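Local coordinates for prolyl 4-hydroxylase (PDB 5C5T), which probably hydroxylates proline residues of collagen-like sequences as a viral 2-oxoglutarate-dependent dioxygenase, at residues A[33-44]-A[104-115]. Residues are numbered along the deposited sequence; the frame is centred on the assembly and turned at random.
Sequences CDGKYYEKIDGF and KTREFLNSKKHC. With MN (manganese (II) ion), chain E.
A disulfide and a manganese site join the loop before edge strand 38-41 of the major sheet to the loop after helix 96-109. Cys33 SG bonds Cys115 SG at 2.1 Å, with the two CB atoms 75° apart about the bond. Beside it, Asp34 OD2 binds the manganese ion at 2.2 Å. His114 NE2 binds the manganese ion at 2.0 Å. Asp34 OD1 lies at the edge of the imidazole, whose plane is 39° from the carboxylate. Two waters also bind the metal, and one donates to Ser111 O.

Further along, Lys112 bends at its second torsion (chi2 -74°), and NZ reaches the syn lone pair of Glu39 OE2 at 2.7 Å in a salt bridge. Waters link the same NZ to Cys33 O and Glu39 OE1. The Glu39 carboxylate meets the edge of the Phe108 ring, and Ile41 CD1 lies 4.2 Å from Phe108 CD1.

At the far end, Lys104 slides past Phe44. Over one ring face its CE makes a CH-pi contact and its NZ a cation-pi contact, while Lys104 NZ donates to Phe44 O at 2.8 Å. A helix packed against the major sheet is typical of the double-stranded beta-helix fold of 2-oxoglutarate oxygenases.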
ATOM      1  N   CYS A  33       8.134   8.149 -12.951  1.00 18.58           N
ATOM      2  CA  CYS A  33       9.459   7.509 -12.952  1.00 18.89           C
ATOM      3  C   CYS A  33       9.590   6.290 -13.882  1.00 20.08           C
ATOM      4  O   CYS A  33       8.964   5.269 -13.630  1.00 17.80           O
ATOM      5  CB  CYS A  33       9.806   7.081 -11.536  1.00 23.94           C
ATOM      6  SG  CYS A  33      11.497   6.480 -11.385  1.00 21.81           S
ATOM      7  N   ASP A  34      10.387   6.424 -14.950  1.00 20.39           N
ATOM      8  CA  ASP A  34      10.560   5.376 -15.977  1.00 21.46           C
ATOM      9  C   ASP A  34       9.273   4.830 -16.622  1.00 17.78           C
ATOM     10  O   ASP A  34       9.263   3.738 -17.196  1.00 20.17           O
ATOM     11  CB  ASP A  34      11.316   4.211 -15.382  1.00 23.95           C
ATOM     12  CG  ASP A  34      12.679   4.604 -14.891  1.00 23.63           C
ATOM     13  OD1 ASP A  34      13.269   5.519 -15.484  1.00 27.03           O
ATOM     14  OD2 ASP A  34      13.107   3.970 -13.914  1.00 27.89           O
ATOM     15  N   GLY A  35       8.206   5.612 -16.573  1.00 17.66           N
ATOM     16  CA  GLY A  35       6.896   5.182 -17.054  1.00 18.78           C
ATOM     17  C   GLY A  35       6.208   4.059 -16.287  1.00 16.00           C
ATOM     18  O   GLY A  35       5.167   3.557 -16.715  1.00 19.65           O
ATOM     19  N   LYS A  36       6.757   3.686 -15.137  1.00 14.30           N
ATOM     20  CA  LYS A  36       6.261   2.558 -14.378  1.00 12.64           C
ATOM     21  C   LYS A  36       5.336   3.016 -13.245  1.00 14.39           C
ATOM     22  O   LYS A  36       5.759   3.268 -12.112  1.00 13.73           O
ATOM     23  CB  LYS A  36       7.437   1.745 -13.827  1.00 16.45           C
ATOM     24  CG  LYS A  36       8.388   1.163 -14.916  1.00 18.84           C
ATOM     25  CD  LYS A  36       9.517   0.387 -14.307  1.00 19.31           C
ATOM     26  CE  LYS A  36      10.459  -0.246 -15.339  1.00 23.26           C
ATOM     27  NZ  LYS A  36      11.621  -0.936 -14.660  1.00 25.83           N
ATOM     28  N   TYR A  37       4.060   3.176 -13.530  1.00 11.96           N
ATOM     29  CA  TYR A  37       3.133   3.642 -12.476  1.00 12.25           C
ATOM     30  C   TYR A  37       3.030   2.703 -11.267  1.00 12.44           C
ATOM     31  O   TYR A  37       2.833   3.156 -10.147  1.00 10.91           O
ATOM     32  CB  TYR A  37       1.725   3.892 -13.091  1.00 11.68           C
ATOM     33  CG  TYR A  37       1.623   5.124 -13.957  1.00 12.21           C
ATOM     34  CD1 TYR A  37       1.532   6.396 -13.395  1.00 12.03           C
ATOM     35  CD2 TYR A  37       1.604   5.022 -15.353  1.00 14.13           C
ATOM     36  CE1 TYR A  37       1.439   7.517 -14.193  1.00 14.53           C
ATOM     37  CE2 TYR A  37       1.483   6.146 -16.140  1.00 16.79           C
ATOM     38  CZ  TYR A  37       1.394   7.371 -15.558  1.00 17.79           C
ATOM     39  OH  TYR A  37       1.295   8.492 -16.335  1.00 20.72           O
ATOM     40  N   TYR A  38       3.172   1.394 -11.504  1.00 12.37           N
ATOM     41  CA  TYR A  38       3.163   0.355 -10.451  1.00 12.04           C
ATOM     42  C   TYR A  38       4.145  -0.739 -10.826  1.00 12.19           C
ATOM     43  O   TYR A  38       4.496  -0.864 -12.006  1.00 13.22           O
ATOM     44  CB  TYR A  38       1.761  -0.257 -10.253  1.00 11.02           C
ATOM     45  CG  TYR A  38       1.289  -0.967 -11.495  1.00 13.53           C
ATOM     46  CD1 TYR A  38       1.713  -2.236 -11.787  1.00 23.71           C
ATOM     47  CD2 TYR A  38       0.470  -0.322 -12.393  1.00 19.91           C
ATOM     48  CE1 TYR A  38       1.302  -2.878 -12.961  1.00 19.43           C
ATOM     49  CE2 TYR A  38       0.033  -0.944 -13.564  1.00 21.47           C
ATOM     50  CZ  TYR A  38       0.454  -2.232 -13.838  1.00 19.39           C
ATOM     51  OH  TYR A  38       0.027  -2.801 -15.058  1.00 22.35           O
ATOM     52  N   GLU A  39       4.656  -1.426  -9.811  1.00 12.21           N
ATOM     53  CA  GLU A  39       5.469  -2.621  -9.956  1.00 12.61           C
ATOM     54  C   GLU A  39       5.015  -3.609  -8.914  1.00 12.88           C
ATOM     55  O   GLU A  39       4.778  -3.259  -7.731  1.00 13.25           O
ATOM     56  CB  GLU A  39       6.947  -2.300  -9.793  1.00 15.15           C
ATOM     57  CG  GLU A  39       7.465  -1.335 -10.815  1.00 16.12           C
ATOM     58  CD  GLU A  39       8.933  -1.002 -10.643  1.00 17.27           C
ATOM     59  OE1 GLU A  39       9.780  -1.914 -10.687  1.00 18.76           O
ATOM     60  OE2 GLU A  39       9.242   0.185 -10.524  1.00 18.07           O
ATOM     61  N   LYS A  40       5.017  -4.885  -9.317  1.00 13.29           N
ATOM     62  CA  LYS A  40       4.628  -5.979  -8.436  1.00 13.51           C
ATOM     63  C   LYS A  40       5.847  -6.801  -8.109  1.00 10.98           C
ATOM     64  O   LYS A  40       6.621  -7.118  -9.011  1.00 13.82           O
ATOM     65  CB  LYS A  40       3.524  -6.850  -9.098  1.00 13.65           C
ATOM     66  CG  LYS A  40       3.015  -8.061  -8.246  1.00 12.65           C
ATOM     67  CD  LYS A  40       1.979  -8.900  -8.969  1.00 15.90           C
ATOM     68  CE  LYS A  40       2.641  -9.981  -9.786  1.00 22.65           C
ATOM     69  NZ  LYS A  40       1.592 -10.875 -10.337  1.00 29.14           N
ATOM     70  N   ILE A  41       6.039  -7.136  -6.836  1.00 14.41           N
ATOM     71  CA  ILE A  41       7.148  -7.966  -6.407  1.00 13.99           C
ATOM     72  C   ILE A  41       6.641  -9.189  -5.663  1.00 13.26           C
ATOM     73  O   ILE A  41       6.158  -9.076  -4.548  1.00 13.20           O
ATOM     74  CB  ILE A  41       8.106  -7.175  -5.532  1.00 17.50           C
ATOM     75  CG1 ILE A  41       8.527  -5.848  -6.192  1.00 22.23           C
ATOM     76  CG2 ILE A  41       9.342  -8.042  -5.174  1.00 22.39           C
ATOM     77  CD1 ILE A  41       9.145  -4.859  -5.157  1.00 25.38           C
ATOM     78  N   ASP A  42       6.768 -10.375  -6.247  1.00 14.15           N
ATOM     79  CA  ASP A  42       6.416 -11.587  -5.498  1.00 13.69           C
ATOM     80  C   ASP A  42       7.494 -11.920  -4.446  1.00 13.96           C
ATOM     81  O   ASP A  42       8.662 -11.664  -4.676  1.00 17.85           O
ATOM     82  CB  ASP A  42       6.236 -12.750  -6.450  1.00 19.41           C
ATOM     83  CG  ASP A  42       4.990 -12.624  -7.272  1.00 24.84           C
ATOM     84  OD1 ASP A  42       3.931 -12.186  -6.757  1.00 20.36           O
ATOM     85  OD2 ASP A  42       5.066 -12.982  -8.458  1.00 27.63           O
ATOM     86  N   GLY A  43       7.082 -12.502  -3.326  1.00 16.61           N
ATOM     87  CA  GLY A  43       7.980 -12.881  -2.258  1.00 18.67           C
ATOM     88  C   GLY A  43       8.704 -11.760  -1.562  1.00 17.82           C
ATOM     89  O   GLY A  43       9.776 -11.963  -0.988  1.00 21.90           O
ATOM     90  N   PHE A  44       8.095 -10.572  -1.577  1.00 12.54           N
ATOM     91  CA  PHE A  44       8.641  -9.426  -0.863  1.00 15.20           C
ATOM     92  C   PHE A  44       8.803  -9.764   0.623  1.00 12.02           C
ATOM     93  O   PHE A  44       9.836  -9.430   1.192  1.00 15.05           O
ATOM     94  CB  PHE A  44       7.732  -8.214  -1.059  1.00 14.10           C
ATOM     95  CG  PHE A  44       8.270  -6.924  -0.510  1.00 11.54           C
ATOM     96  CD1 PHE A  44       9.215  -6.180  -1.234  1.00 17.60           C
ATOM     97  CD2 PHE A  44       7.875  -6.446   0.733  1.00 12.29           C
ATOM     98  CE1 PHE A  44       9.697  -4.963  -0.727  1.00 16.07           C
ATOM     99  CE2 PHE A  44       8.366  -5.258   1.241  1.00 14.56           C
ATOM    100  CZ  PHE A  44       9.289  -4.516   0.517  1.00 17.28           C
ATOM    101  N   LYS A 104      13.618  -3.020   2.933  1.00 15.53           N
ATOM    102  CA  LYS A 104      13.484  -3.386   1.538  1.00 14.54           C
ATOM    103  C   LYS A 104      12.859  -2.290   0.708  1.00 15.87           C
ATOM    104  O   LYS A 104      13.143  -2.197  -0.497  1.00 17.91           O
ATOM    105  CB  LYS A 104      12.684  -4.666   1.423  1.00 15.21           C
ATOM    106  CG  LYS A 104      13.377  -5.808   2.048  1.00 16.94           C
ATOM    107  CD  LYS A 104      12.689  -7.114   1.840  1.00 20.98           C
ATOM    108  CE  LYS A 104      12.681  -7.454   0.389  1.00 22.00           C
ATOM    109  NZ  LYS A 104      12.439  -8.884   0.194  1.00 17.91           N
ATOM    110  N   THR A 105      12.004  -1.475   1.326  1.00 17.27           N
ATOM    111  CA  THR A 105      11.393  -0.365   0.589  1.00 15.72           C
ATOM    112  C   THR A 105      12.498   0.659   0.290  1.00 14.72           C
ATOM    113  O   THR A 105      12.599   1.174  -0.808  1.00 14.43           O
ATOM    114  CB  THR A 105      10.221   0.279   1.368  1.00 14.44           C
ATOM    115  OG1 THR A 105       9.196  -0.707   1.555  1.00 16.48           O
ATOM    116  CG2 THR A 105       9.651   1.475   0.663  1.00 12.79           C
ATOM    117  N   ARG A 106      13.330   0.946   1.272  1.00 15.54           N
ATOM    118  CA  ARG A 106      14.416   1.890   1.062  1.00 16.17           C
ATOM    119  C   ARG A 106      15.385   1.385  -0.024  1.00 20.90           C
ATOM    120  O   ARG A 106      15.783   2.151  -0.935  1.00 20.86           O
ATOM    121  CB  ARG A 106      15.090   2.134   2.430  1.00 17.33           C
ATOM    122  CG  ARG A 106      16.324   2.982   2.375  1.00 22.76           C
ATOM    123  CD  ARG A 106      16.794   3.237   3.789  1.00 31.26           C
ATOM    124  NE  ARG A 106      17.345   2.002   4.360  1.00 40.74           N
ATOM    125  CZ  ARG A 106      16.817   1.281   5.357  1.00 42.69           C
ATOM    126  NH1 ARG A 106      15.679   1.632   5.969  1.00 44.53           N
ATOM    127  NH2 ARG A 106      17.456   0.188   5.758  1.00 45.45           N
ATOM    128  N   GLU A 107      15.737   0.107   0.023  1.00 20.40           N
ATOM    129  CA  GLU A 107      16.625  -0.454  -0.991  1.00 16.91           C
ATOM    130  C   GLU A 107      16.006  -0.364  -2.394  1.00 17.63           C
ATOM    131  O   GLU A 107      16.707  -0.133  -3.368  1.00 21.85           O
ATOM    132  CB  GLU A 107      16.961  -1.891  -0.644  1.00 18.51           C
ATOM    133  CG  GLU A 107      17.783  -1.979   0.624  1.00 29.51           C
ATOM    134  CD  GLU A 107      18.077  -3.406   1.048  1.00 32.64           C
ATOM    135  OE1 GLU A 107      17.298  -4.308   0.673  1.00 33.81           O
ATOM    136  OE2 GLU A 107      19.095  -3.610   1.745  1.00 37.18           O
ATOM    137  N   PHE A 108      14.698  -0.579  -2.464  1.00 15.11           N
ATOM    138  CA  PHE A 108      13.947  -0.403  -3.735  1.00 16.93           C
ATOM    139  C   PHE A 108      13.994   1.037  -4.244  1.00 19.45           C
ATOM    140  O   PHE A 108      14.198   1.289  -5.434  1.00 16.43           O
ATOM    141  CB  PHE A 108      12.471  -0.848  -3.549  1.00 17.05           C
ATOM    142  CG  PHE A 108      11.614  -0.629  -4.775  1.00 15.19           C
ATOM    143  CD1 PHE A 108      11.653  -1.531  -5.830  1.00 26.45           C
ATOM    144  CD2 PHE A 108      10.790   0.487  -4.872  1.00 15.90           C
ATOM    145  CE1 PHE A 108      10.879  -1.321  -6.964  1.00 25.49           C
ATOM    146  CE2 PHE A 108      10.010   0.717  -6.001  1.00 16.25           C
ATOM    147  CZ  PHE A 108      10.061  -0.186  -7.052  1.00 19.67           C
ATOM    148  N   LEU A 109      13.738   1.979  -3.353  1.00 18.97           N
ATOM    149  CA  LEU A 109      13.721   3.390  -3.741  1.00 16.82           C
ATOM    150  C   LEU A 109      15.144   3.831  -4.127  1.00 18.28           C
ATOM    151  O   LEU A 109      15.305   4.752  -4.919  1.00 15.56           O
ATOM    152  CB  LEU A 109      13.157   4.287  -2.638  1.00 15.73           C
ATOM    153  CG  LEU A 109      11.661   4.145  -2.435  1.00 17.86           C
ATOM    154  CD1 LEU A 109      11.230   4.754  -1.115  1.00 21.20           C
ATOM    155  CD2 LEU A 109      10.899   4.730  -3.620  1.00 25.71           C
ATOM    156  N   ASN A 110      16.159   3.140  -3.616  1.00 23.04           N
ATOM    157  CA  ASN A 110      17.536   3.471  -3.973  1.00 23.81           C
ATOM    158  C   ASN A 110      17.863   3.231  -5.462  1.00 24.73           C
ATOM    159  O   ASN A 110      18.820   3.813  -5.983  1.00 28.91           O
ATOM    160  CB  ASN A 110      18.532   2.693  -3.098  1.00 23.25           C
ATOM    161  CG  ASN A 110      18.642   3.256  -1.658  1.00 22.33           C
ATOM    162  OD1 ASN A 110      18.239   4.405  -1.386  1.00 26.61           O
ATOM    163  ND2 ASN A 110      19.187   2.439  -0.731  1.00 27.19           N
ATOM    164  N   SER A 111      17.061   2.421  -6.145  1.00 20.25           N
ATOM    165  CA  SER A 111      17.169   2.240  -7.603  1.00 22.61           C
ATOM    166  C   SER A 111      16.463   3.352  -8.385  1.00 27.59           C
ATOM    167  O   SER A 111      16.463   3.355  -9.613  1.00 34.46           O
ATOM    168  CB  SER A 111      16.593   0.875  -7.998  1.00 33.25           C
ATOM    169  OG  SER A 111      15.157   0.836  -7.912  1.00 27.91           O
ATOM    170  N   LYS A 112      15.857   4.295  -7.676  1.00 22.39           N
ATOM    171  CA  LYS A 112      15.044   5.330  -8.289  1.00 28.32           C
ATOM    172  C   LYS A 112      15.562   6.690  -7.899  1.00 21.83           C
ATOM    173  O   LYS A 112      14.807   7.646  -7.807  1.00 19.67           O
ATOM    174  CB  LYS A 112      13.579   5.213  -7.843  1.00 23.96           C
ATOM    175  CG  LYS A 112      13.000   3.831  -7.836  1.00 26.65           C
ATOM    176  CD  LYS A 112      12.716   3.349  -9.242  1.00 28.89           C
ATOM    177  CE  LYS A 112      11.811   2.085  -9.231  1.00 29.87           C
ATOM    178  NZ  LYS A 112      11.569   1.626 -10.627  1.00 36.50           N
ATOM    179  N   LYS A 113      16.863   6.790  -7.656  1.00 26.39           N
ATOM    180  CA  LYS A 113      17.396   8.066  -7.165  1.00 31.80           C
ATOM    181  C   LYS A 113      17.185   9.192  -8.173  1.00 30.01           C
ATOM    182  O   LYS A 113      17.122  10.367  -7.797  1.00 30.29           O
ATOM    183  CB  LYS A 113      18.889   7.979  -6.793  1.00 34.13           C
ATOM    184  CG  LYS A 113      19.637   6.746  -7.200  1.00 36.73           C
ATOM    185  CD  LYS A 113      20.181   6.878  -8.590  1.00 39.07           C
ATOM    186  CE  LYS A 113      19.898   5.655  -9.419  1.00 38.90           C
ATOM    187  NZ  LYS A 113      18.770   5.986 -10.335  1.00 43.58           N
ATOM    188  N   HIS A 114      17.048   8.875  -9.452  1.00 24.13           N
ATOM    189  CA  HIS A 114      16.854   9.956 -10.414  1.00 25.49           C
ATOM    190  C   HIS A 114      15.395  10.458 -10.441  1.00 30.91           C
ATOM    191  O   HIS A 114      15.084  11.453 -11.099  1.00 32.39           O
ATOM    192  CB  HIS A 114      17.303   9.521 -11.807  1.00 38.06           C
ATOM    193  CG  HIS A 114      16.382   8.557 -12.480  1.00 34.31           C
ATOM    194  ND1 HIS A 114      15.393   8.963 -13.351  1.00 36.13           N
ATOM    195  CD2 HIS A 114      16.312   7.208 -12.430  1.00 36.62           C
ATOM    196  CE1 HIS A 114      14.759   7.903 -13.818  1.00 33.67           C
ATOM    197  NE2 HIS A 114      15.292   6.826 -13.270  1.00 39.92           N
ATOM    198  N   CYS A 115      14.524   9.792  -9.688  1.00 21.05           N
ATOM    199  CA  CYS A 115      13.129  10.161  -9.584  1.00 20.76           C
ATOM    200  C   CYS A 115      12.747  10.725  -8.218  1.00 24.16           C
ATOM    201  O   CYS A 115      11.802  11.517  -8.102  1.00 26.87           O
ATOM    202  CB  CYS A 115      12.272   8.947  -9.863  1.00 22.84           C
ATOM    203  SG  CYS A 115      12.578   8.227 -11.503  1.00 25.14           S
TER
HETATM  204 MN    MN E 303      15.104   4.888 -13.751  1.00 47.29          MN
HETATM  205  O   HOH W   1       9.195   3.738 -11.195  1.00 23.22           O
HETATM  206  O   HOH W   2      12.435  -1.316 -11.260  1.00 37.24           O
HETATM  207  O   HOH W   3      15.141   3.960 -11.919  1.00 37.65           O
HETATM  208  O   HOH W   4      17.287   4.121 -13.449  1.00 40.25           O